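Local coordinates for prolyl oligopeptidase (Novosphingobium capsulatum, PDB 1YR2), which probably hydrolyses oligopeptides on the carboxyl side of proline or alanine residues, as a serine peptidase of the S9A family, at residues Trp331-Arg345 with Asp356-Val369. Residues are numbered along the deposited sequence; the frame is centred on the assembly and turned at random.
Sequences WFVSGDGAPLKKIVR and DTVVPESKDNLESV
Ile-343 carries the apolar part of this contact, where the outer hairpin of one beta-propeller blade meets the first strand of the next. Its CD1 lies 3.7 Å from Val-369 CG2 and also touches Val-359 CG2, while its CG1 meets Leu-366 CD2; Val-333 CG2 reaches Val-369 CG2 from the neighbouring strand. Branched aliphatic residues suit this seam between two sheets, since they fill it and ask for no polar partner. Beneath them, Ile-343 and Val-359 form an antiparallel hydrogen-bonded pair, and Ile-343 O also takes the N-H of Val-358 at 2.9 Å, a classic beta bulge as the chain turns out of the blade.

At one end Arg-345, with CG anti to the backbone N (chi1 -175°), lays CG over one face of the Trp-331 ring, toward its rim. Its guanidinium offers a flat face to Val-358 CG1 and an in-plane edge to Asp-356 OD2, a salt bridge whose hydrogen bond from NH2 is weak at 3.3 Å; a water joins NE to the same OD2.

At the other end Glu-361, long enough to carry a carboxylate past Ala-338 CB, reaches the turn 338-341. Its OE2 accepts Leu-340 N at 3.0 Å, almost straight (167°), on the anti side and somewhat out of the carboxylate plane, and a water links OE1 to Gly-337 O. With the carboxylate gone, as in an alanine here, Leu-340 N is likely to lose its acceptor and that water its second anchor. Leu-366 N binds Leu-340 O at 3.0 Å, and Lys-341 NZ bonds Gln-319 and a water shared with Asn-365 OD1. Apolar packing and the Leu-366 bond thus join the two blades, whereas Arg-345 and Asp-356 close the hairpin itself.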
loop_
_atom_site.group_PDB
_atom_site.type_symbol
_atom_site.label_atom_id
_atom_site.label_comp_id
_atom_site.label_asym_id
_atom_site.label_seq_id
_atom_site.Cartn_x
_atom_site.Cartn_y
_atom_site.Cartn_z
ATOM N N TRP A 331 20.066 -10.843 15.492
ATOM C CA TRP A 331 19.044 -11.525 14.709
ATOM C C TRP A 331 18.866 -10.793 13.384
ATOM O O TRP A 331 18.876 -9.587 13.354
ATOM C CB TRP A 331 17.703 -11.482 15.446
ATOM C CG TRP A 331 17.681 -12.483 16.561
ATOM C CD1 TRP A 331 17.140 -13.726 16.523
ATOM C CD2 TRP A 331 18.254 -12.343 17.858
ATOM N NE1 TRP A 331 17.305 -14.361 17.727
ATOM C CE2 TRP A 331 17.972 -13.535 18.577
ATOM C CE3 TRP A 331 18.898 -11.306 18.526
ATOM C CZ2 TRP A 331 18.390 -13.753 19.895
ATOM C CZ3 TRP A 331 19.306 -11.523 19.863
ATOM C CH2 TRP A 331 19.051 -12.742 20.514
ATOM N N PHE A 332 18.653 -11.555 12.319
ATOM C CA PHE A 332 18.454 -11.061 10.977
ATOM C C PHE A 332 17.255 -11.758 10.323
ATOM O O PHE A 332 16.947 -12.918 10.598
ATOM C CB PHE A 332 19.704 -11.375 10.073
ATOM C CG PHE A 332 20.943 -10.642 10.475
ATOM C CD1 PHE A 332 21.752 -11.174 11.464
ATOM C CD2 PHE A 332 21.327 -9.446 9.860
ATOM C CE1 PHE A 332 22.899 -10.547 11.856
ATOM C CE2 PHE A 332 22.509 -8.802 10.256
ATOM C CZ PHE A 332 23.283 -9.341 11.261
ATOM N N VAL A 333 16.585 -11.063 9.426
ATOM C CA VAL A 333 15.629 -11.705 8.515
ATOM C C VAL A 333 16.463 -12.058 7.288
ATOM O O VAL A 333 16.974 -11.164 6.624
ATOM C CB VAL A 333 14.497 -10.757 8.085
ATOM C CG1 VAL A 333 13.556 -11.429 7.097
ATOM C CG2 VAL A 333 13.735 -10.262 9.339
ATOM N N SER A 334 16.547 -13.351 6.979
ATOM C CA SER A 334 17.376 -13.837 5.904
ATOM C C SER A 334 16.569 -14.448 4.773
ATOM O O SER A 334 15.640 -15.216 4.999
ATOM C CB SER A 334 18.404 -14.835 6.427
ATOM O OG SER A 334 19.221 -15.307 5.378
ATOM N N GLY A 335 17.014 -14.146 3.547
ATOM C CA GLY A 335 16.517 -14.733 2.311
ATOM C C GLY A 335 17.390 -15.872 1.774
ATOM O O GLY A 335 17.113 -16.441 0.696
ATOM N N ASP A 336 18.433 -16.249 2.520
ATOM C CA ASP A 336 19.439 -17.211 2.030
ATOM C C ASP A 336 18.848 -18.608 1.975
ATOM O O ASP A 336 18.544 -19.202 3.020
ATOM C CB ASP A 336 20.668 -17.143 2.922
ATOM C CG ASP A 336 21.774 -18.096 2.488
ATOM O OD1 ASP A 336 22.101 -18.139 1.290
ATOM O OD2 ASP A 336 22.332 -18.855 3.295
ATOM N N GLY A 337 18.624 -19.092 0.754
ATOM C CA GLY A 337 17.960 -20.376 0.536
ATOM C C GLY A 337 16.479 -20.353 0.904
ATOM O O GLY A 337 15.869 -21.401 1.091
ATOM N N ALA A 338 15.892 -19.169 0.988
ATOM C CA ALA A 338 14.532 -18.986 1.544
ATOM C C ALA A 338 13.827 -17.837 0.866
ATOM O O ALA A 338 13.825 -16.708 1.357
ATOM C CB ALA A 338 14.571 -18.739 3.036
ATOM N N PRO A 339 13.182 -18.103 -0.254
ATOM C CA PRO A 339 12.446 -17.027 -0.925
ATOM C C PRO A 339 11.405 -16.304 -0.053
ATOM O O PRO A 339 11.194 -15.102 -0.248
ATOM C CB PRO A 339 11.774 -17.751 -2.103
ATOM C CG PRO A 339 12.656 -18.959 -2.350
ATOM C CD PRO A 339 13.147 -19.376 -0.997
ATOM N N LEU A 340 10.766 -17.017 0.867
ATOM C CA LEU A 340 9.763 -16.440 1.786
ATOM C C LEU A 340 10.343 -15.977 3.129
ATOM O O LEU A 340 9.605 -15.547 4.022
ATOM C CB LEU A 340 8.643 -17.441 2.025
ATOM C CG LEU A 340 7.816 -17.773 0.778
ATOM C CD1 LEU A 340 6.591 -18.573 1.176
ATOM C CD2 LEU A 340 7.374 -16.527 0.099
ATOM N N LYS A 341 11.652 -16.127 3.259
ATOM C CA LYS A 341 12.505 -15.600 4.345
ATOM C C LYS A 341 12.401 -16.435 5.618
ATOM O O LYS A 341 11.475 -17.213 5.772
ATOM C CB LYS A 341 12.297 -14.114 4.669
ATOM C CG LYS A 341 12.143 -13.090 3.511
ATOM C CD LYS A 341 13.255 -13.019 2.494
ATOM C CE LYS A 341 12.725 -12.394 1.152
ATOM N NZ LYS A 341 12.097 -11.030 1.283
ATOM N N LYS A 342 13.405 -16.272 6.470
ATOM C CA LYS A 342 13.572 -16.989 7.722
ATOM C C LYS A 342 14.297 -16.079 8.726
ATOM O O LYS A 342 14.806 -15.026 8.390
ATOM C CB LYS A 342 14.355 -18.296 7.467
ATOM C CG LYS A 342 15.763 -18.103 7.032
ATOM C CD LYS A 342 16.427 -19.395 6.539
ATOM C CE LYS A 342 17.901 -19.162 6.211
ATOM N NZ LYS A 342 18.535 -20.339 5.610
ATOM N N ILE A 343 14.289 -16.451 9.981
ATOM C CA ILE A 343 14.994 -15.712 11.014
ATOM C C ILE A 343 16.236 -16.469 11.466
ATOM O O ILE A 343 16.141 -17.599 11.929
ATOM C CB ILE A 343 14.058 -15.481 12.199
ATOM C CG1 ILE A 343 12.817 -14.699 11.706
ATOM C CG2 ILE A 343 14.780 -14.622 13.256
ATOM C CD1 ILE A 343 11.794 -14.502 12.748
ATOM N N VAL A 344 17.367 -15.804 11.347
ATOM C CA VAL A 344 18.672 -16.341 11.708
ATOM C C VAL A 344 19.271 -15.563 12.889
ATOM O O VAL A 344 19.336 -14.324 12.893
ATOM C CB VAL A 344 19.643 -16.320 10.515
ATOM C CG1 VAL A 344 21.006 -16.843 10.908
ATOM C CG2 VAL A 344 19.121 -17.174 9.389
ATOM N N ARG A 345 19.723 -16.326 13.864
ATOM C CA ARG A 345 20.468 -15.793 15.017
ATOM C C ARG A 345 21.935 -16.009 14.814
ATOM O O ARG A 345 22.367 -17.122 14.558
ATOM C CB ARG A 345 20.029 -16.464 16.272
ATOM C CG ARG A 345 20.657 -15.888 17.543
ATOM C CD ARG A 345 20.259 -16.595 18.815
ATOM N NE ARG A 345 20.797 -17.956 18.780
ATOM C CZ ARG A 345 20.388 -18.980 19.487
ATOM N NH1 ARG A 345 19.449 -18.887 20.415
ATOM N NH2 ARG A 345 20.981 -20.132 19.270
ATOM N N ASP A 356 22.419 -19.817 13.452
ATOM C CA ASP A 356 21.351 -20.760 13.813
ATOM C C ASP A 356 20.038 -20.214 13.233
ATOM O O ASP A 356 19.683 -19.092 13.510
ATOM C CB ASP A 356 21.208 -20.926 15.341
ATOM C CG ASP A 356 22.395 -21.631 15.989
ATOM O OD1 ASP A 356 22.684 -22.790 15.629
ATOM O OD2 ASP A 356 23.089 -21.108 16.898
ATOM N N THR A 357 19.328 -21.007 12.436
ATOM C CA THR A 357 18.023 -20.596 11.951
ATOM C C THR A 357 17.044 -20.851 13.070
ATOM O O THR A 357 16.821 -21.953 13.400
ATOM C CB THR A 357 17.665 -21.405 10.723
ATOM O OG1 THR A 357 18.580 -21.038 9.682
ATOM C CG2 THR A 357 16.262 -21.065 10.215
ATOM N N VAL A 358 16.542 -19.812 13.730
ATOM C CA VAL A 358 15.690 -20.033 14.896
ATOM C C VAL A 358 14.215 -20.106 14.525
ATOM O O VAL A 358 13.399 -20.711 15.240
ATOM C CB VAL A 358 15.941 -18.983 16.001
ATOM C CG1 VAL A 358 17.305 -19.226 16.690
ATOM C CG2 VAL A 358 15.862 -17.538 15.453
ATOM N N VAL A 359 13.867 -19.505 13.397
ATOM C CA VAL A 359 12.517 -19.642 12.829
ATOM C C VAL A 359 12.719 -19.942 11.360
ATOM O O VAL A 359 13.158 -19.052 10.606
ATOM C CB VAL A 359 11.657 -18.361 12.969
ATOM C CG1 VAL A 359 10.231 -18.607 12.448
ATOM C CG2 VAL A 359 11.574 -17.917 14.415
ATOM N N PRO A 360 12.399 -21.166 10.945
ATOM C CA PRO A 360 12.652 -21.569 9.576
ATOM C C PRO A 360 11.630 -20.954 8.647
ATOM O O PRO A 360 10.607 -20.439 9.113
ATOM C CB PRO A 360 12.518 -23.084 9.626
ATOM C CG PRO A 360 11.556 -23.347 10.764
ATOM C CD PRO A 360 11.746 -22.239 11.725
ATOM N N GLU A 361 11.961 -20.980 7.364
ATOM C CA GLU A 361 11.058 -20.546 6.329
ATOM C C GLU A 361 9.722 -21.228 6.512
ATOM O O GLU A 361 9.650 -22.432 6.736
ATOM C CB GLU A 361 11.654 -20.834 4.931
ATOM C CG GLU A 361 10.917 -20.171 3.797
ATOM C CD GLU A 361 11.446 -20.610 2.441
ATOM O OE1 GLU A 361 12.148 -21.645 2.357
ATOM O OE2 GLU A 361 11.155 -19.908 1.467
ATOM N N SER A 362 8.641 -20.454 6.465
ATOM C CA SER A 362 7.307 -21.077 6.463
ATOM C C SER A 362 6.640 -21.055 5.073
ATOM O O SER A 362 7.265 -20.674 4.086
ATOM C CB SER A 362 6.431 -20.504 7.565
ATOM O OG SER A 362 5.602 -19.469 7.143
ATOM N N LYS A 363 5.384 -21.449 5.038
ATOM C CA LYS A 363 4.544 -21.347 3.850
ATOM C C LYS A 363 4.130 -19.918 3.530
ATOM O O LYS A 363 3.689 -19.632 2.411
ATOM C CB LYS A 363 3.277 -22.155 4.067
ATOM C CG LYS A 363 3.561 -23.661 4.254
ATOM C CD LYS A 363 3.746 -24.328 2.898
ATOM C CE LYS A 363 4.460 -25.702 2.996
ATOM N NZ LYS A 363 3.833 -26.676 2.079
ATOM N N ASP A 364 4.257 -19.036 4.512
ATOM C CA ASP A 364 3.818 -17.626 4.389
ATOM C C ASP A 364 5.012 -16.714 4.230
ATOM O O ASP A 364 6.082 -16.956 4.835
ATOM C CB ASP A 364 3.077 -17.180 5.640
ATOM C CG ASP A 364 1.792 -17.968 5.880
ATOM O OD1 ASP A 364 1.149 -18.429 4.905
ATOM O OD2 ASP A 364 1.368 -18.159 7.029
ATOM N N ASN A 365 4.828 -15.643 3.447
ATOM C CA ASN A 365 5.842 -14.651 3.252
ATOM C C ASN A 365 6.092 -13.870 4.539
ATOM O O ASN A 365 5.155 -13.304 5.137
ATOM C CB ASN A 365 5.454 -13.724 2.102
ATOM C CG ASN A 365 6.592 -12.832 1.657
ATOM O OD1 ASN A 365 7.774 -13.170 1.816
ATOM N ND2 ASN A 365 6.240 -11.698 1.043
ATOM N N LEU A 366 7.352 -13.833 4.960
ATOM C CA LEU A 366 7.748 -13.031 6.128
ATOM C C LEU A 366 8.155 -11.630 5.685
ATOM O O LEU A 366 9.202 -11.437 5.064
ATOM C CB LEU A 366 8.914 -13.657 6.867
ATOM C CG LEU A 366 9.495 -12.992 8.095
ATOM C CD1 LEU A 366 8.435 -12.865 9.137
ATOM C CD2 LEU A 366 10.580 -13.831 8.657
ATOM N N GLU A 367 7.367 -10.671 6.115
ATOM C CA GLU A 367 7.495 -9.292 5.727
ATOM C C GLU A 367 8.513 -8.507 6.593
ATOM O O GLU A 367 9.340 -7.783 6.051
ATOM C CB GLU A 367 6.095 -8.680 5.843
ATOM C CG GLU A 367 5.848 -7.358 5.205
ATOM C CD GLU A 367 4.331 -7.128 5.031
ATOM O OE1 GLU A 367 3.558 -7.121 6.064
ATOM O OE2 GLU A 367 3.938 -7.006 3.843
ATOM N N SER A 368 8.492 -8.703 7.911
ATOM C CA SER A 368 9.305 -7.872 8.818
ATOM C C SER A 368 9.314 -8.542 10.194
ATOM O O SER A 368 8.417 -9.353 10.510
ATOM C CB SER A 368 8.765 -6.416 8.915
ATOM O OG SER A 368 7.510 -6.426 9.554
ATOM N N VAL A 369 10.339 -8.229 10.969
ATOM C CA VAL A 369 10.525 -8.803 12.290
ATOM C C VAL A 369 11.026 -7.701 13.178
ATOM O O VAL A 369 11.811 -6.902 12.735
ATOM C CB VAL A 369 11.549 -9.936 12.265
ATOM C CG1 VAL A 369 11.887 -10.349 13.646
ATOM C CG2 VAL A 369 11.016 -11.119 11.510
HETATM O O HOH W 1 14.489 -22.411 3.530
HETATM O O HOH W 2 8.728 -17.507 5.901
HETATM O O HOH W 3 9.732 -17.707 8.750
HETATM O O HOH W 4 9.698 -11.149 2.364
HETATM O O HOH W 5 18.545 -22.266 7.413
HETATM O O HOH W 6 23.183 -18.361 16.982
#